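Local coordinates for chromosome partition protein Smc (Pyrococcus yayanosii, PDB 5XEI), which probably acts in chromosome condensation and partitioning as a homodimeric, DNA-binding ATPase, whose two termini build the head domain at the base of a long coiled coil, at residues Asp205-Glu208 with Lys209-Asn212; Lys276-Glu279 with Leu280-Phe283; Asn363-Met366 with Arg367-Ala371; Leu481-Val484 with Met485-Asn488. All blocks are in the same frame, centred on the assembly; numbering follows the deposited sequence.

Interaction 1 (Asp205-Glu208 with Lys209-Asn212)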
loop_
_atom_site.group_PDB
_atom_site.type_symbol
_atom_site.label_atom_id
_atom_site.label_comp_id
_atom_site.label_asym_id
_atom_site.label_seq_id
_atom_site.Cartn_x
_atom_site.Cartn_y
_atom_site.Cartn_z
ATOM N N ASP A 205 6.612 -23.834 -35.612
ATOM C CA ASP A 205 7.374 -23.884 -36.851
ATOM C C ASP A 205 8.011 -25.232 -37.112
ATOM O O ASP A 205 8.225 -25.581 -38.274
ATOM C CB ASP A 205 8.426 -22.791 -36.838
ATOM C CG ASP A 205 7.931 -21.521 -37.516
ATOM O OD1 ASP A 205 7.845 -20.451 -36.848
ATOM O OD2 ASP A 205 7.676 -21.579 -38.747
ATOM N N LYS A 206 8.365 -25.989 -36.077
ATOM C CA LYS A 206 8.531 -27.414 -36.315
ATOM C C LYS A 206 7.308 -27.949 -37.043
ATOM O O LYS A 206 7.419 -28.574 -38.102
ATOM C CB LYS A 206 8.745 -28.175 -35.008
ATOM C CG LYS A 206 10.139 -28.059 -34.468
ATOM C CD LYS A 206 11.146 -28.653 -35.442
ATOM C CE LYS A 206 12.454 -27.855 -35.490
ATOM N NZ LYS A 206 13.185 -28.053 -36.787
ATOM N N LEU A 207 6.125 -27.657 -36.508
ATOM C CA LEU A 207 4.920 -28.311 -36.985
ATOM C C LEU A 207 4.556 -27.873 -38.392
ATOM O O LEU A 207 4.002 -28.675 -39.150
ATOM C CB LEU A 207 3.769 -28.048 -36.019
ATOM C CG LEU A 207 3.647 -29.111 -34.929
ATOM C CD1 LEU A 207 4.992 -29.447 -34.300
ATOM C CD2 LEU A 207 2.669 -28.635 -33.887
ATOM N N GLU A 208 4.845 -26.625 -38.769
ATOM C CA GLU A 208 4.576 -26.224 -40.148
ATOM C C GLU A 208 5.366 -27.072 -41.123
ATOM O O GLU A 208 4.870 -27.421 -42.201
ATOM C CB GLU A 208 4.918 -24.760 -40.378
ATOM C CG GLU A 208 4.069 -23.843 -39.588
ATOM C CD GLU A 208 4.738 -22.565 -39.191
ATOM O OE1 GLU A 208 5.027 -22.442 -37.990
ATOM O OE2 GLU A 208 4.911 -21.680 -40.056
ATOM N N LYS A 209 6.609 -27.390 -40.771
ATOM C CA LYS A 209 7.466 -28.131 -41.682
ATOM C C LYS A 209 7.065 -29.600 -41.730
ATOM O O LYS A 209 6.954 -30.183 -42.815
ATOM C CB LYS A 209 8.928 -27.960 -41.264
ATOM C CG LYS A 209 9.803 -29.192 -41.463
ATOM C CD LYS A 209 11.275 -28.815 -41.304
ATOM C CE LYS A 209 12.192 -30.026 -41.281
ATOM N NZ LYS A 209 13.557 -29.677 -40.764
ATOM N N GLU A 210 6.822 -30.198 -40.566
ATOM C CA GLU A 210 6.281 -31.549 -40.522
ATOM C C GLU A 210 4.922 -31.627 -41.205
ATOM O O GLU A 210 4.659 -32.566 -41.963
ATOM C CB GLU A 210 6.190 -32.010 -39.076
ATOM C CG GLU A 210 7.488 -31.875 -38.347
ATOM C CD GLU A 210 7.352 -32.162 -36.873
ATOM O OE1 GLU A 210 6.668 -33.140 -36.499
ATOM O OE2 GLU A 210 7.928 -31.393 -36.079
ATOM N N ARG A 211 4.043 -30.655 -40.960
ATOM C CA ARG A 211 2.746 -30.690 -41.624
ATOM C C ARG A 211 2.921 -30.814 -43.126
ATOM O O ARG A 211 2.298 -31.667 -43.772
ATOM C CB ARG A 211 1.920 -29.447 -41.308
ATOM C CG ARG A 211 0.644 -29.395 -42.132
ATOM C CD ARG A 211 0.177 -27.977 -42.322
ATOM N NE ARG A 211 1.161 -27.175 -43.041
ATOM C CZ ARG A 211 1.293 -25.865 -42.885
ATOM N NH1 ARG A 211 0.523 -25.222 -42.022
ATOM N NH2 ARG A 211 2.205 -25.196 -43.569
ATOM N N ASN A 212 3.794 -29.980 -43.692
ATOM C CA ASN A 212 3.920 -29.950 -45.142
ATOM C C ASN A 212 4.532 -31.231 -45.671
ATOM O O ASN A 212 4.175 -31.671 -46.765
ATOM C CB ASN A 212 4.742 -28.749 -45.585
ATOM C CG ASN A 212 4.018 -27.446 -45.377
ATOM O OD1 ASN A 212 4.615 -26.471 -44.937
ATOM N ND2 ASN A 212 2.716 -27.422 -45.680
#

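Interaction 2 (Lys276-Glu279 with Leu280-Phe283)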
loop_
_atom_site.group_PDB
_atom_site.type_symbol
_atom_site.label_atom_id
_atom_site.label_comp_id
_atom_site.label_asym_id
_atom_site.label_seq_id
_atom_site.Cartn_x
_atom_site.Cartn_y
_atom_site.Cartn_z
ATOM N N LYS A 276 -5.124 -61.687 -60.487
ATOM C CA LYS A 276 -4.904 -60.280 -60.806
ATOM C C LYS A 276 -6.089 -59.645 -61.552
ATOM O O LYS A 276 -5.958 -58.506 -62.000
ATOM C CB LYS A 276 -3.594 -60.108 -61.598
ATOM C CG LYS A 276 -2.305 -60.024 -60.720
ATOM C CD LYS A 276 -2.087 -58.681 -59.999
ATOM C CE LYS A 276 -1.362 -58.803 -58.655
ATOM N NZ LYS A 276 -2.214 -58.384 -57.497
ATOM N N ARG A 277 -7.228 -60.335 -61.707
ATOM C CA ARG A 277 -8.497 -59.706 -62.083
ATOM C C ARG A 277 -9.366 -59.505 -60.858
ATOM O O ARG A 277 -9.887 -58.413 -60.603
ATOM C CB ARG A 277 -9.332 -60.560 -63.053
ATOM C CG ARG A 277 -8.676 -61.515 -63.989
ATOM C CD ARG A 277 -9.719 -62.254 -64.856
ATOM N NE ARG A 277 -10.358 -63.246 -64.090
ATOM C CZ ARG A 277 -10.252 -64.495 -64.288
ATOM N NH1 ARG A 277 -9.560 -64.924 -65.258
ATOM N NH2 ARG A 277 -10.858 -65.322 -63.531
ATOM N N ARG A 278 -9.566 -60.599 -60.130
ATOM C CA ARG A 278 -10.313 -60.570 -58.887
ATOM C C ARG A 278 -9.679 -59.630 -57.868
ATOM O O ARG A 278 -10.362 -59.135 -56.964
ATOM C CB ARG A 278 -10.412 -61.994 -58.360
ATOM C CG ARG A 278 -10.779 -62.136 -56.936
ATOM C CD ARG A 278 -9.831 -63.098 -56.286
ATOM N NE ARG A 278 -10.267 -63.319 -54.927
ATOM C CZ ARG A 278 -9.565 -63.000 -53.850
ATOM N NH1 ARG A 278 -8.367 -62.437 -53.942
ATOM N NH2 ARG A 278 -10.092 -63.229 -52.671
ATOM N N GLU A 279 -8.385 -59.344 -58.021
ATOM C CA GLU A 279 -7.705 -58.403 -57.139
ATOM C C GLU A 279 -8.374 -57.034 -57.145
ATOM O O GLU A 279 -8.444 -56.364 -56.103
ATOM C CB GLU A 279 -6.252 -58.292 -57.581
ATOM C CG GLU A 279 -5.243 -57.983 -56.507
ATOM C CD GLU A 279 -4.760 -56.565 -56.626
ATOM O OE1 GLU A 279 -5.478 -55.795 -57.286
ATOM O OE2 GLU A 279 -3.668 -56.234 -56.116
ATOM N N LEU A 280 -8.872 -56.605 -58.305
ATOM C CA LEU A 280 -9.478 -55.285 -58.447
ATOM C C LEU A 280 -10.944 -55.264 -58.080
ATOM O O LEU A 280 -11.511 -54.174 -57.930
ATOM C CB LEU A 280 -9.361 -54.759 -59.872
ATOM C CG LEU A 280 -7.984 -54.816 -60.502
ATOM C CD1 LEU A 280 -7.745 -56.177 -61.119
ATOM C CD2 LEU A 280 -7.921 -53.725 -61.511
ATOM N N LYS A 281 -11.573 -56.436 -57.956
ATOM C CA LYS A 281 -12.904 -56.505 -57.364
ATOM C C LYS A 281 -12.918 -55.863 -55.982
ATOM O O LYS A 281 -13.979 -55.444 -55.504
ATOM C CB LYS A 281 -13.369 -57.973 -57.295
ATOM C CG LYS A 281 -13.367 -58.703 -58.658
ATOM C CD LYS A 281 -13.804 -60.179 -58.549
ATOM C CE LYS A 281 -13.819 -60.895 -59.911
ATOM N NZ LYS A 281 -14.134 -62.349 -59.772
ATOM N N HIS A 282 -11.749 -55.738 -55.359
ATOM C CA HIS A 282 -11.617 -55.266 -53.993
ATOM C C HIS A 282 -11.032 -53.861 -53.910
ATOM O O HIS A 282 -10.763 -53.373 -52.808
ATOM C CB HIS A 282 -10.771 -56.268 -53.206
ATOM C CG HIS A 282 -11.249 -57.679 -53.348
ATOM N ND1 HIS A 282 -10.407 -58.767 -53.251
ATOM C CD2 HIS A 282 -12.484 -58.181 -53.588
ATOM C CE1 HIS A 282 -11.103 -59.878 -53.420
ATOM N NE2 HIS A 282 -12.366 -59.549 -53.627
ATOM N N PHE A 283 -10.828 -53.196 -55.039
ATOM C CA PHE A 283 -10.460 -51.789 -55.040
ATOM C C PHE A 283 -11.709 -50.938 -55.200
ATOM O O PHE A 283 -12.619 -51.293 -55.954
ATOM C CB PHE A 283 -9.469 -51.464 -56.156
ATOM C CG PHE A 283 -8.033 -51.720 -55.788
ATOM C CD1 PHE A 283 -7.370 -50.890 -54.907
ATOM C CD2 PHE A 283 -7.349 -52.783 -56.337
ATOM C CE1 PHE A 283 -6.059 -51.125 -54.576
ATOM C CE2 PHE A 283 -6.042 -53.015 -56.015
ATOM C CZ PHE A 283 -5.392 -52.183 -55.136
#

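Interaction 3 (Asn363-Met366 with Arg367-Ala371)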
loop_
_atom_site.group_PDB
_atom_site.type_symbol
_atom_site.label_atom_id
_atom_site.label_comp_id
_atom_site.label_asym_id
_atom_site.label_seq_id
_atom_site.Cartn_x
_atom_site.Cartn_y
_atom_site.Cartn_z
ATOM N N ASN A 363 -2.804 17.399 -5.039
ATOM C CA ASN A 363 -3.798 18.469 -4.878
ATOM C C ASN A 363 -4.277 18.601 -3.434
ATOM O O ASN A 363 -4.372 19.711 -2.895
ATOM C CB ASN A 363 -5.010 18.234 -5.775
ATOM C CG ASN A 363 -4.682 18.345 -7.241
ATOM O OD1 ASN A 363 -3.618 18.820 -7.615
ATOM N ND2 ASN A 363 -5.588 17.884 -8.082
ATOM N N VAL A 364 -4.639 17.484 -2.806
ATOM C CA VAL A 364 -5.098 17.562 -1.429
ATOM C C VAL A 364 -3.990 18.109 -0.557
ATOM O O VAL A 364 -4.229 18.900 0.362
ATOM C CB VAL A 364 -5.580 16.189 -0.929
ATOM C CG1 VAL A 364 -6.237 16.330 0.426
ATOM C CG2 VAL A 364 -6.548 15.575 -1.908
ATOM N N PHE A 365 -2.754 17.705 -0.836
ATOM C CA PHE A 365 -1.648 18.190 -0.028
ATOM C C PHE A 365 -1.517 19.698 -0.154
ATOM O O PHE A 365 -1.466 20.418 0.853
ATOM C CB PHE A 365 -0.352 17.501 -0.433
ATOM C CG PHE A 365 0.837 18.001 0.308
ATOM C CD1 PHE A 365 1.108 17.556 1.598
ATOM C CD2 PHE A 365 1.682 18.936 -0.261
ATOM C CE1 PHE A 365 2.215 18.023 2.290
ATOM C CE2 PHE A 365 2.801 19.401 0.432
ATOM C CZ PHE A 365 3.064 18.939 1.693
ATOM N N MET A 366 -1.489 20.195 -1.393
ATOM C CA MET A 366 -1.281 21.620 -1.609
ATOM C C MET A 366 -2.441 22.435 -1.065
ATOM O O MET A 366 -2.230 23.490 -0.459
ATOM C CB MET A 366 -1.083 21.906 -3.092
ATOM C CG MET A 366 0.059 21.150 -3.709
ATOM S SD MET A 366 1.639 21.700 -3.042
ATOM C CE MET A 366 1.504 23.452 -3.357
ATOM N N ARG A 367 -3.675 21.975 -1.288
ATOM C CA ARG A 367 -4.834 22.660 -0.731
ATOM C C ARG A 367 -4.700 22.785 0.769
ATOM O O ARG A 367 -4.988 23.837 1.347
ATOM C CB ARG A 367 -6.116 21.909 -1.069
ATOM C CG ARG A 367 -7.370 22.652 -0.636
ATOM C CD ARG A 367 -7.950 22.177 0.690
ATOM N NE ARG A 367 -8.903 23.162 1.179
ATOM C CZ ARG A 367 -10.070 22.892 1.764
ATOM N NH1 ARG A 367 -10.460 21.648 1.947
ATOM N NH2 ARG A 367 -10.871 23.882 2.148
ATOM N N THR A 368 -4.284 21.704 1.422
ATOM C CA THR A 368 -4.022 21.775 2.850
ATOM C C THR A 368 -2.851 22.695 3.119
ATOM O O THR A 368 -2.937 23.598 3.957
ATOM C CB THR A 368 -3.739 20.383 3.404
ATOM O OG1 THR A 368 -4.820 19.500 3.073
ATOM C CG2 THR A 368 -3.567 20.439 4.915
ATOM N N LEU A 369 -1.755 22.501 2.380
ATOM C CA LEU A 369 -0.543 23.256 2.651
ATOM C C LEU A 369 -0.771 24.751 2.494
ATOM O O LEU A 369 -0.211 25.554 3.247
ATOM C CB LEU A 369 0.562 22.769 1.725
ATOM C CG LEU A 369 1.994 23.269 1.891
ATOM C CD1 LEU A 369 2.301 24.324 0.884
ATOM C CD2 LEU A 369 2.248 23.786 3.305
ATOM N N GLU A 370 -1.614 25.146 1.550
ATOM C CA GLU A 370 -1.832 26.565 1.332
ATOM C C GLU A 370 -2.798 27.146 2.351
ATOM O O GLU A 370 -2.589 28.271 2.826
ATOM C CB GLU A 370 -2.308 26.793 -0.102
ATOM C CG GLU A 370 -1.143 26.723 -1.106
ATOM C CD GLU A 370 -1.500 26.102 -2.468
ATOM O OE1 GLU A 370 -0.615 25.431 -3.041
ATOM O OE2 GLU A 370 -2.631 26.286 -2.980
ATOM N N ALA A 371 -3.846 26.400 2.712
ATOM C CA ALA A 371 -4.736 26.867 3.769
ATOM C C ALA A 371 -3.938 27.161 5.036
ATOM O O ALA A 371 -4.022 28.256 5.616
ATOM C CB ALA A 371 -5.830 25.829 4.047
#

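Interaction 4 (Leu481-Val484 with Met485-Asn488)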
loop_
_atom_site.group_PDB
_atom_site.type_symbol
_atom_site.label_atom_id
_atom_site.label_comp_id
_atom_site.label_asym_id
_atom_site.label_seq_id
_atom_site.Cartn_x
_atom_site.Cartn_y
_atom_site.Cartn_z
ATOM N N LEU A 481 1.744 30.214 35.382
ATOM C CA LEU A 481 1.663 30.967 36.627
ATOM C C LEU A 481 1.356 32.439 36.373
ATOM O O LEU A 481 1.308 33.221 37.332
ATOM C CB LEU A 481 2.963 30.799 37.420
ATOM C CG LEU A 481 4.177 31.123 36.566
ATOM C CD1 LEU A 481 4.584 32.563 36.800
ATOM C CD2 LEU A 481 5.308 30.159 36.838
ATOM N N ARG A 482 1.127 32.824 35.120
ATOM C CA ARG A 482 0.931 34.212 34.726
ATOM C C ARG A 482 -0.539 34.599 34.839
ATOM O O ARG A 482 -1.418 33.898 34.326
ATOM C CB ARG A 482 1.430 34.421 33.298
ATOM C CG ARG A 482 2.728 33.682 33.003
ATOM C CD ARG A 482 3.928 34.385 33.621
ATOM N NE ARG A 482 4.068 35.755 33.130
ATOM C CZ ARG A 482 4.752 36.102 32.041
ATOM N NH1 ARG A 482 5.361 35.173 31.310
ATOM N NH2 ARG A 482 4.829 37.376 31.679
ATOM N N ASP A 483 -0.795 35.730 35.500
ATOM C CA ASP A 483 -2.159 36.069 35.895
ATOM C C ASP A 483 -3.037 36.356 34.688
ATOM O O ASP A 483 -4.234 36.040 34.699
ATOM C CB ASP A 483 -2.132 37.257 36.859
ATOM C CG ASP A 483 -1.123 37.061 37.994
ATOM O OD1 ASP A 483 -0.011 37.628 37.896
ATOM O OD2 ASP A 483 -1.430 36.335 38.973
ATOM N N VAL A 484 -2.463 36.934 33.635
ATOM C CA VAL A 484 -3.255 37.223 32.447
ATOM C C VAL A 484 -3.757 35.928 31.820
ATOM O O VAL A 484 -4.891 35.852 31.327
ATOM C CB VAL A 484 -2.432 38.054 31.446
ATOM C CG1 VAL A 484 -3.352 38.695 30.425
ATOM C CG2 VAL A 484 -1.593 39.095 32.159
ATOM N N MET A 485 -2.920 34.887 31.835
ATOM C CA MET A 485 -3.345 33.595 31.307
ATOM C C MET A 485 -4.461 33.005 32.157
ATOM O O MET A 485 -5.477 32.537 31.630
ATOM C CB MET A 485 -2.160 32.641 31.240
ATOM C CG MET A 485 -2.482 31.404 30.448
ATOM S SD MET A 485 -2.674 31.743 28.682
ATOM C CE MET A 485 -0.948 31.992 28.225
ATOM N N MET A 486 -4.276 33.013 33.478
ATOM C CA MET A 486 -5.330 32.622 34.408
ATOM C C MET A 486 -6.641 33.332 34.126
ATOM O O MET A 486 -7.723 32.767 34.331
ATOM C CB MET A 486 -4.902 32.959 35.828
ATOM C CG MET A 486 -4.532 31.820 36.664
ATOM S SD MET A 486 -3.827 32.517 38.155
ATOM C CE MET A 486 -2.156 32.872 37.593
ATOM N N ALA A 487 -6.558 34.587 33.685
ATOM C CA ALA A 487 -7.709 35.479 33.721
ATOM C C ALA A 487 -8.826 35.005 32.794
ATOM O O ALA A 487 -10.014 35.120 33.129
ATOM C CB ALA A 487 -7.257 36.888 33.357
ATOM N N ASN A 488 -8.471 34.456 31.632
ATOM C CA ASN A 488 -9.471 34.032 30.659
ATOM C C ASN A 488 -9.848 32.564 30.765
ATOM O O ASN A 488 -10.746 32.124 30.038
ATOM C CB ASN A 488 -8.984 34.304 29.237
ATOM C CG ASN A 488 -8.402 35.671 29.086
ATOM O OD1 ASN A 488 -7.279 35.937 29.526
ATOM N ND2 ASN A 488 -9.173 36.570 28.485
#

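Interaction 1 (Asp205-Glu208 with Lys209-Asn212)
Glu210 folds back along the helical turn before it and meets Lys206 and Leu207, a local contact within helix 170-246 of the SMC coiled coil. The backbone supplies the regular bonds of the helix. Glu210 N donates to Lys206 O over 3.0 Å in a nearly straight line (174°), Arg211 N reaches Leu207 O over 2.7 Å, and Asn212 N bonds Glu208 O. Lys209 N makes weak bonds to Asp205 O and Lys206 O.

Side-chain packing comes next. With CG anti to its own carbonyl carbon (chi1 -53°) and the chain extended beyond, Glu210 runs alongside the Lys206 carbonyl: its CG is 3.3 Å from Lys206 O, and its OE2 touches Lys206 CB at 3.5 Å and Leu207 CD1 at 3.9 Å. Glu208 CA sits over the centre of the Arg211 guanidinium.

Lys206 NZ and Lys209 NZ stand 4.3 Å apart, while Glu208 OE2 and Arg211 NH2 remain 5.7 Å from each other. Glu210 and Arg211 find partners across the coil: Glu210 OE1 bonds Asn319, just ahead of helix 321-383, and Arg211 makes a cation-pi contact with Phe326 of that helix. Backbone bonds thus hold the turn, while glutamate and arginine join it to the facing helix and its lead-in.

Interaction 2 (Lys276-Glu279 with Leu280-Phe283)
Arg278 and His282, four residues apart, meet face against edge: His282 CE1 stands 3.5 Å above the centre of the Arg278 guanidinium, and the two planes are 88° apart, a T-shaped arrangement. The imidazole's own face lies against the backbone, with Arg278 O over the ring centre. Lys281 crosses the Arg278 side chain at about a right angle, its extended methylenes lying on the backbone, with CD 3.5 Å from Arg278 CA. Glu279 brings OE1 to the rim of the Phe283 ring, 3.1 Å from CE2 and near the ring plane, so that the carboxylate oxygen faces the slightly positive C-H edge.

A second layer fixes these groups. Glu279 CG is anti to the backbone N (chi1 -150°) and the chain then bends, which lets OE2 form a salt bridge with Lys276 NZ at 2.9 Å while OE1 serves the phenylalanine. Shortening Glu279 to an alanine is likely to leave the Lys276 ammonium without this mate and the edge of Phe283 without its carboxylate. Glu275 pairs with the Arg278 guanidinium. Backbone bonds that reach three residues back set the turn: Leu280 N to Arg277 O (3.1 Å) and Phe283 N to Leu280 O (3.1 Å), with a weak one from Lys281 N to Arg278 O.

Farther out, Lys276 and Glu279 rest on Leu232 and Leu280 on Leu233, both of helix 170-246. The chain here passes from helix 261-278 to helix 285-289, an interruption consistent with a joint in the coiled coil.

Interaction 3 (Asn363-Met366 with Arg367-Ala371)
Glu370 lies back over Met366 on helix 321-383, where the coiled-coil arm runs into the ABC-type ATPase head. Its CB is 3.3 Å from Met366 O, and CG and CD stay beside the same carbonyl, CD at 3.4 Å. At the tip OE1 turns to the methionine side chain and lies 3.6 Å from Met366 CB. CG anti to the carbonyl carbon (chi1 -78°), followed by a bend at chi2, keeps the whole glutamate over that turn.

On another side of the helix Phe365 takes Leu369 CB over one ring face, toward the rim. The ring also meets Phe400, and Ile163 and Ser167 of helix 156-167; Leu393 lies against Phe365, Met366 and Leu369, so this turn is wedged between a helix and a strand of the head. Thr368, buried like Phe365 and Leu369, packs on Ser167 and Phe440.

Thr368 spends its hydroxyl on its own helix, as threonines on helices commonly do. A valine in its place would probably leave the Val364 carbonyl with one donor from this residue instead of two. As it stands, Thr368 N at 3.0 Å and Thr368 OG1 at 2.8 Å grip Val364 O from opposite faces of the carbonyl plane.

Interaction 4 (Leu481-Val484 with Met485-Asn488)
Met486 overlaps the backbone at the start of its own helix: its CE lies 3.5 Å from both Leu481 O and Arg482 O, and 3.8 Å from Asp483 OD2, the Asp483 and Met486 side chains lying side by side and pointing the same way. Nearer the backbone, Met486 CB is 3.3 Å from Asp483 O. A bend at the last torsion (chi3 -81°) turns the methyl back over the start of the helix, where Arg482 holds the N-cap position. Beyond the helix start Met486 packs against Val32 of the central sheet and against Ala512 and Leu516 of helix 509-518.

Met485 leaves the helix in another direction. Its CB is 3.4 Å from Arg482 O, and CG, placed anti to the backbone N (chi1 -168°), carries the chain toward Phe28, Asp452 and Ala464. Both methionines are buried, and they fill space on two sides of helix 483-488.

The first backbone bond of the helix is clear: Met486 N donates a hydrogen bond to Arg482 O over 3.1 Å at 172°. Ala487 N makes a weak bond to Val484 O. Before the helix, Thr480 OG1 bonds Arg482 N. Leu481 lies about 4 Å, side chain to side chain, from Asn35, a residue predicted to bind ATP; the turn after strand 475-480 probably corresponds to the switch region of ABC-type ATPases. The chemistry implies a helix start held by a backbone bond and by the Thr480 hydroxyl, while flexible, unbranched thioethers fit it to the surrounding sheet and helices, near the predicted ATP site.

Overall arrangement
The four contacts follow one another along the chain and are spread from the coiled-coil arm to the ATPase head. Interaction 1 lies on helix 170-246, and interaction 2 follows where helix 261-278 passes into a loop; their centres are about 37 Å apart. Helix 321-383 then returns along the arm, packing against the residues of interaction 1 before it carries interaction 3, about 65 Å from interaction 1 between centres. Interaction 4, on helix 483-488 after a strand of the mixed sheet, is about 36 Å from interaction 3 and about 130 Å from interaction 2, again between centres. None touches another, so they are separate local contacts, spread from arm to head.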